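Putative carboxynorspermidine decarboxylase protein (Sinorhizobium meliloti, PDB 3MT1) probably catalyses the pyridoxal 5'-phosphate-dependent decarboxylation of carboxynorspermidine and carboxyspermidine, yielding norspermidine and spermidine. Local coordinates at residues A32-V44 with Q319-W331. Residues are numbered along the deposited sequence; the frame is centred on the assembly and turned at random.
Sequences ALLALKCFATWSV and QDAAGYTMVKKNW. With SO4 (sulfate ion), chain D.
Cys38 lies against one face of the Tyr324 ring. Its CA sits over the ring, 3.7 Å from the centroid and 17° off the normal, while CB reaches CZ at 3.5 Å. With SG anti to the backbone N (chi1 161°), the sulfur makes an oblique sulfur-aromatic contact with the ring and lies 3.7 Å from CA of Gly323, where a side chain would be tight. The backbones join through one nearly straight hydrogen bond, Tyr324 N to Cys38 O (2.8 Å, 172°), which uses a carbonyl lone pair. Beside the ring, Lys37 runs extended in the same direction, its CE 4.0 Å from Tyr324 OH.

Farther along, Val327 presses both methyls onto residues 36–40: CG2 meets the carbonyl oxygens of Lys37 and Cys38, and CG1 packs on Ala40 CB. Met326, present as selenomethionine, bends at its end (chi3), bringing CE to Phe39 CE2 (3.9 Å) and SE close to Thr41 OG1, while Ala322 O lies at the edge of the Phe39 ring. Ile236 of helix 233–236 touches both Phe39 and Ala322, and Leu364 of the second subunit packs on Ala40.

The contact joins the turn following the first barrel strand, 31–35, to a loop of the C-terminal sheet domain, as expected for a class-II decarboxylase. Tyr324 OH donates to sulfate O2 (2.9 Å), and Gly199, Gly232 and Glu233 bind the same ion through backbone N-H groups. Replacing Tyr324 by an alanine removes the phenol, which would probably leave the sulfate held less firmly on this side and Cys38 without its aromatic cover. This anion site is consistent with the cofactor's phosphate pocket, with the extended Lys37 in the position of the Schiff-base lysine in related enzymes.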
loop_
_atom_site.group_PDB
_atom_site.type_symbol
_atom_site.label_atom_id
_atom_site.label_comp_id
_atom_site.label_asym_id
_atom_site.label_seq_id
_atom_site.Cartn_x
_atom_site.Cartn_y
_atom_site.Cartn_z
ATOM N N ALA B 32 -4.464 -13.701 -25.677
ATOM C CA ALA B 32 -4.556 -13.377 -24.257
ATOM C C ALA B 32 -3.260 -12.750 -23.792
ATOM O O ALA B 32 -2.161 -13.298 -24.062
ATOM C CB ALA B 32 -4.822 -14.642 -23.427
ATOM N N LEU B 33 -3.395 -11.629 -23.076
ATOM C CA LEU B 33 -2.260 -10.911 -22.518
ATOM C C LEU B 33 -2.387 -10.830 -20.997
ATOM O O LEU B 33 -3.459 -10.527 -20.472
ATOM C CB LEU B 33 -2.176 -9.516 -23.115
ATOM C CG LEU B 33 -2.354 -9.346 -24.615
ATOM C CD1 LEU B 33 -2.497 -7.870 -25.000
ATOM C CD2 LEU B 33 -1.201 -9.954 -25.353
ATOM N N LEU B 34 -1.301 -11.115 -20.284
ATOM C CA LEU B 34 -1.322 -11.000 -18.826
ATOM C C LEU B 34 -1.432 -9.522 -18.459
ATOM O O LEU B 34 -0.631 -8.731 -18.929
ATOM C CB LEU B 34 -0.029 -11.583 -18.232
ATOM C CG LEU B 34 0.246 -11.462 -16.727
ATOM C CD1 LEU B 34 -0.904 -12.101 -15.894
ATOM C CD2 LEU B 34 1.593 -12.070 -16.348
ATOM N N ALA B 35 -2.400 -9.142 -17.641
ATOM C CA ALA B 35 -2.441 -7.735 -17.144
ATOM C C ALA B 35 -1.462 -7.527 -15.995
ATOM O O ALA B 35 -1.688 -8.044 -14.896
ATOM C CB ALA B 35 -3.847 -7.318 -16.734
ATOM N N LEU B 36 -0.359 -6.816 -16.264
ATOM C CA LEU B 36 0.702 -6.655 -15.271
ATOM C C LEU B 36 0.273 -5.873 -14.008
ATOM O O LEU B 36 0.872 -6.040 -12.970
ATOM C CB LEU B 36 1.960 -6.100 -15.896
ATOM C CG LEU B 36 2.650 -6.979 -16.966
ATOM C CD1 LEU B 36 4.019 -6.412 -17.368
ATOM C CD2 LEU B 36 2.848 -8.398 -16.451
ATOM N N LYS B 37 -0.804 -5.082 -14.075
ATOM C CA LYS B 37 -1.296 -4.394 -12.877
ATOM C C LYS B 37 -1.766 -5.374 -11.788
ATOM O O LYS B 37 -1.698 -5.071 -10.590
ATOM C CB LYS B 37 -2.347 -3.320 -13.191
ATOM C CG LYS B 37 -3.668 -3.841 -13.654
ATOM C CD LYS B 37 -4.655 -2.723 -14.068
ATOM C CE LYS B 37 -5.877 -3.372 -14.756
ATOM N NZ LYS B 37 -6.793 -2.360 -15.421
ATOM N N CYS B 38 -2.204 -6.562 -12.198
ATOM C CA CYS B 38 -2.706 -7.543 -11.266
ATOM C C CYS B 38 -1.563 -8.401 -10.711
ATOM O O CYS B 38 -1.521 -8.715 -9.495
ATOM C CB CYS B 38 -3.746 -8.396 -11.965
ATOM S SG CYS B 38 -4.062 -9.961 -11.135
ATOM N N PHE B 39 -0.634 -8.774 -11.608
ATOM C CA PHE B 39 0.387 -9.796 -11.305
ATOM C C PHE B 39 1.585 -9.590 -12.197
ATOM O O PHE B 39 1.455 -9.625 -13.396
ATOM C CB PHE B 39 -0.178 -11.167 -11.556
ATOM C CG PHE B 39 0.752 -12.287 -11.211
ATOM C CD1 PHE B 39 1.587 -12.862 -12.202
ATOM C CD2 PHE B 39 0.758 -12.822 -9.921
ATOM C CE1 PHE B 39 2.446 -13.945 -11.894
ATOM C CE2 PHE B 39 1.625 -13.889 -9.588
ATOM C CZ PHE B 39 2.462 -14.467 -10.574
ATOM N N ALA B 40 2.743 -9.371 -11.588
ATOM C CA ALA B 40 3.970 -9.033 -12.278
ATOM C C ALA B 40 5.163 -9.745 -11.614
ATOM O O ALA B 40 6.301 -9.262 -11.599
ATOM C CB ALA B 40 4.142 -7.537 -12.300
ATOM N N THR B 41 4.895 -10.942 -11.105
ATOM C CA THR B 41 5.914 -11.733 -10.451
ATOM C C THR B 41 6.686 -12.475 -11.536
ATOM O O THR B 41 6.406 -13.661 -11.841
ATOM C CB THR B 41 5.278 -12.675 -9.481
ATOM O OG1 THR B 41 4.640 -11.895 -8.481
ATOM C CG2 THR B 41 6.306 -13.558 -8.803
ATOM N N TRP B 42 7.671 -11.772 -12.080
ATOM C CA TRP B 42 8.293 -12.175 -13.324
ATOM C C TRP B 42 9.036 -13.524 -13.311
ATOM O O TRP B 42 9.139 -14.156 -14.355
ATOM C CB TRP B 42 9.164 -11.065 -13.911
ATOM C CG TRP B 42 10.201 -10.470 -13.001
ATOM C CD1 TRP B 42 10.049 -9.388 -12.164
ATOM C CD2 TRP B 42 11.544 -10.887 -12.870
ATOM N NE1 TRP B 42 11.195 -9.140 -11.505
ATOM C CE2 TRP B 42 12.151 -10.029 -11.932
ATOM C CE3 TRP B 42 12.308 -11.891 -13.470
ATOM C CZ2 TRP B 42 13.494 -10.166 -11.547
ATOM C CZ3 TRP B 42 13.653 -12.017 -13.106
ATOM C CH2 TRP B 42 14.226 -11.171 -12.140
ATOM N N SER B 43 9.484 -13.996 -12.150
ATOM C CA SER B 43 10.179 -15.280 -12.114
ATOM C C SER B 43 9.351 -16.486 -12.594
ATOM O O SER B 43 9.920 -17.592 -12.777
ATOM C CB SER B 43 10.691 -15.583 -10.706
ATOM O OG SER B 43 9.600 -15.613 -9.809
ATOM N N VAL B 44 8.032 -16.293 -12.765
ATOM C CA VAL B 44 7.181 -17.335 -13.305
ATOM C C VAL B 44 6.731 -17.034 -14.736
ATOM O O VAL B 44 5.956 -17.794 -15.314
ATOM C CB VAL B 44 5.953 -17.708 -12.364
ATOM C CG1 VAL B 44 6.418 -18.148 -10.965
ATOM C CG2 VAL B 44 4.907 -16.591 -12.293
ATOM N N GLN B 319 -5.948 -18.095 1.223
ATOM C CA GLN B 319 -6.134 -18.649 -0.108
ATOM C C GLN B 319 -6.237 -17.543 -1.148
ATOM O O GLN B 319 -6.541 -16.384 -0.815
ATOM C CB GLN B 319 -7.393 -19.536 -0.141
ATOM C CG GLN B 319 -7.367 -20.684 0.856
ATOM C CD GLN B 319 -6.223 -21.672 0.615
ATOM O OE1 GLN B 319 -5.989 -22.151 -0.509
ATOM N NE2 GLN B 319 -5.500 -21.976 1.681
ATOM N N ASP B 320 -6.003 -17.920 -2.402
ATOM C CA ASP B 320 -6.126 -17.024 -3.540
ATOM C C ASP B 320 -5.468 -15.673 -3.323
ATOM O O ASP B 320 -6.116 -14.640 -3.444
ATOM C CB ASP B 320 -7.590 -16.803 -3.900
ATOM C CG ASP B 320 -7.757 -16.406 -5.348
ATOM O OD1 ASP B 320 -6.763 -16.569 -6.100
ATOM O OD2 ASP B 320 -8.861 -15.966 -5.744
ATOM N N ALA B 321 -4.181 -15.678 -3.025
ATOM C CA ALA B 321 -3.506 -14.458 -2.701
ATOM C C ALA B 321 -2.588 -13.888 -3.789
ATOM O O ALA B 321 -1.775 -13.034 -3.487
ATOM C CB ALA B 321 -2.735 -14.653 -1.410
ATOM N N ALA B 322 -2.710 -14.309 -5.047
ATOM C CA ALA B 322 -1.758 -13.830 -6.080
ATOM C C ALA B 322 -2.073 -12.466 -6.714
ATOM O O ALA B 322 -1.151 -11.705 -7.050
ATOM C CB ALA B 322 -1.544 -14.880 -7.169
ATOM N N GLY B 323 -3.354 -12.164 -6.912
ATOM C CA GLY B 323 -3.745 -10.954 -7.612
ATOM C C GLY B 323 -3.791 -9.712 -6.742
ATOM O O GLY B 323 -4.370 -9.725 -5.623
ATOM N N TYR B 324 -3.202 -8.626 -7.253
ATOM C CA TYR B 324 -3.326 -7.327 -6.618
ATOM C C TYR B 324 -2.776 -7.388 -5.187
ATOM O O TYR B 324 -3.173 -6.604 -4.309
ATOM C CB TYR B 324 -4.800 -6.834 -6.652
ATOM C CG TYR B 324 -5.306 -6.628 -8.057
ATOM C CD1 TYR B 324 -4.882 -5.524 -8.828
ATOM C CD2 TYR B 324 -6.153 -7.576 -8.659
ATOM C CE1 TYR B 324 -5.329 -5.351 -10.174
ATOM C CE2 TYR B 324 -6.607 -7.425 -9.975
ATOM C CZ TYR B 324 -6.206 -6.314 -10.718
ATOM O OH TYR B 324 -6.653 -6.208 -12.023
ATOM N N THR B 325 -1.874 -8.332 -4.946
ATOM C CA THR B 325 -1.261 -8.445 -3.627
ATOM C C THR B 325 0.215 -8.080 -3.738
ATOM O O THR B 325 0.634 -7.051 -3.253
ATOM C CB THR B 325 -1.406 -9.853 -3.073
ATOM O OG1 THR B 325 -0.850 -10.777 -4.032
ATOM C CG2 THR B 325 -2.908 -10.180 -2.795
HETATM N N MSE B 326 0.984 -8.903 -4.444
HETATM C CA MSE B 326 2.406 -8.677 -4.600
HETATM C C MSE B 326 2.740 -7.348 -5.238
HETATM O O MSE B 326 3.732 -6.755 -4.889
HETATM C CB MSE B 326 3.058 -9.806 -5.389
HETATM C CG MSE B 326 3.572 -10.911 -4.487
HETATM SE SE MSE B 326 3.797 -12.700 -5.322
HETATM C CE MSE B 326 1.905 -12.956 -5.771
ATOM N N VAL B 327 1.936 -6.888 -6.175
ATOM C CA VAL B 327 2.258 -5.662 -6.893
ATOM C C VAL B 327 2.110 -4.383 -6.015
ATOM O O VAL B 327 2.471 -3.291 -6.434
ATOM C CB VAL B 327 1.337 -5.503 -8.128
ATOM C CG1 VAL B 327 1.816 -6.394 -9.334
ATOM C CG2 VAL B 327 -0.118 -5.766 -7.723
ATOM N N LYS B 328 1.558 -4.524 -4.810
ATOM C CA LYS B 328 1.253 -3.348 -4.028
ATOM C C LYS B 328 1.651 -3.526 -2.574
ATOM O O LYS B 328 1.216 -2.791 -1.714
ATOM C CB LYS B 328 -0.205 -2.890 -4.215
ATOM C CG LYS B 328 -1.275 -3.962 -3.996
ATOM C CD LYS B 328 -2.680 -3.326 -4.029
ATOM C CE LYS B 328 -3.365 -3.582 -5.347
ATOM N NZ LYS B 328 -4.387 -2.585 -5.656
ATOM N N LYS B 329 2.521 -4.488 -2.318
ATOM C CA LYS B 329 3.032 -4.680 -0.984
ATOM C C LYS B 329 3.938 -3.541 -0.555
ATOM O O LYS B 329 4.622 -2.920 -1.372
ATOM C CB LYS B 329 3.761 -6.008 -0.902
ATOM C CG LYS B 329 4.982 -6.154 -1.811
ATOM C CD LYS B 329 5.573 -7.577 -1.666
ATOM C CE LYS B 329 6.384 -7.969 -2.922
ATOM N NZ LYS B 329 7.380 -6.888 -3.190
ATOM N N ASN B 330 3.957 -3.271 0.736
ATOM C CA ASN B 330 4.736 -2.148 1.252
ATOM C C ASN B 330 5.350 -2.438 2.656
ATOM O O ASN B 330 5.092 -3.495 3.272
ATOM C CB ASN B 330 3.830 -0.926 1.294
ATOM C CG ASN B 330 2.603 -1.177 2.119
ATOM O OD1 ASN B 330 2.650 -1.065 3.347
ATOM N ND2 ASN B 330 1.501 -1.577 1.468
ATOM N N TRP B 331 6.103 -1.465 3.169
ATOM C CA TRP B 331 6.867 -1.605 4.399
ATOM C C TRP B 331 6.178 -0.962 5.605
ATOM O O TRP B 331 6.819 -0.566 6.576
ATOM C CB TRP B 331 8.192 -0.922 4.186
ATOM C CG TRP B 331 9.126 -1.721 3.414
ATOM C CD1 TRP B 331 9.631 -1.422 2.191
ATOM C CD2 TRP B 331 9.690 -2.984 3.800
ATOM N NE1 TRP B 331 10.488 -2.417 1.789
ATOM C CE2 TRP B 331 10.552 -3.383 2.757
ATOM C CE3 TRP B 331 9.560 -3.807 4.930
ATOM C CZ2 TRP B 331 11.284 -4.583 2.805
ATOM C CZ3 TRP B 331 10.289 -4.994 4.987
ATOM C CH2 TRP B 331 11.145 -5.370 3.940
HETATM S S SO4 D . -8.668 -8.229 -13.998
HETATM O O1 SO4 D . -9.979 -7.904 -13.454
HETATM O O2 SO4 D . -7.766 -8.671 -12.949
HETATM O O3 SO4 D . -8.912 -9.330 -14.938
HETATM O O4 SO4 D . -8.092 -7.092 -14.730
#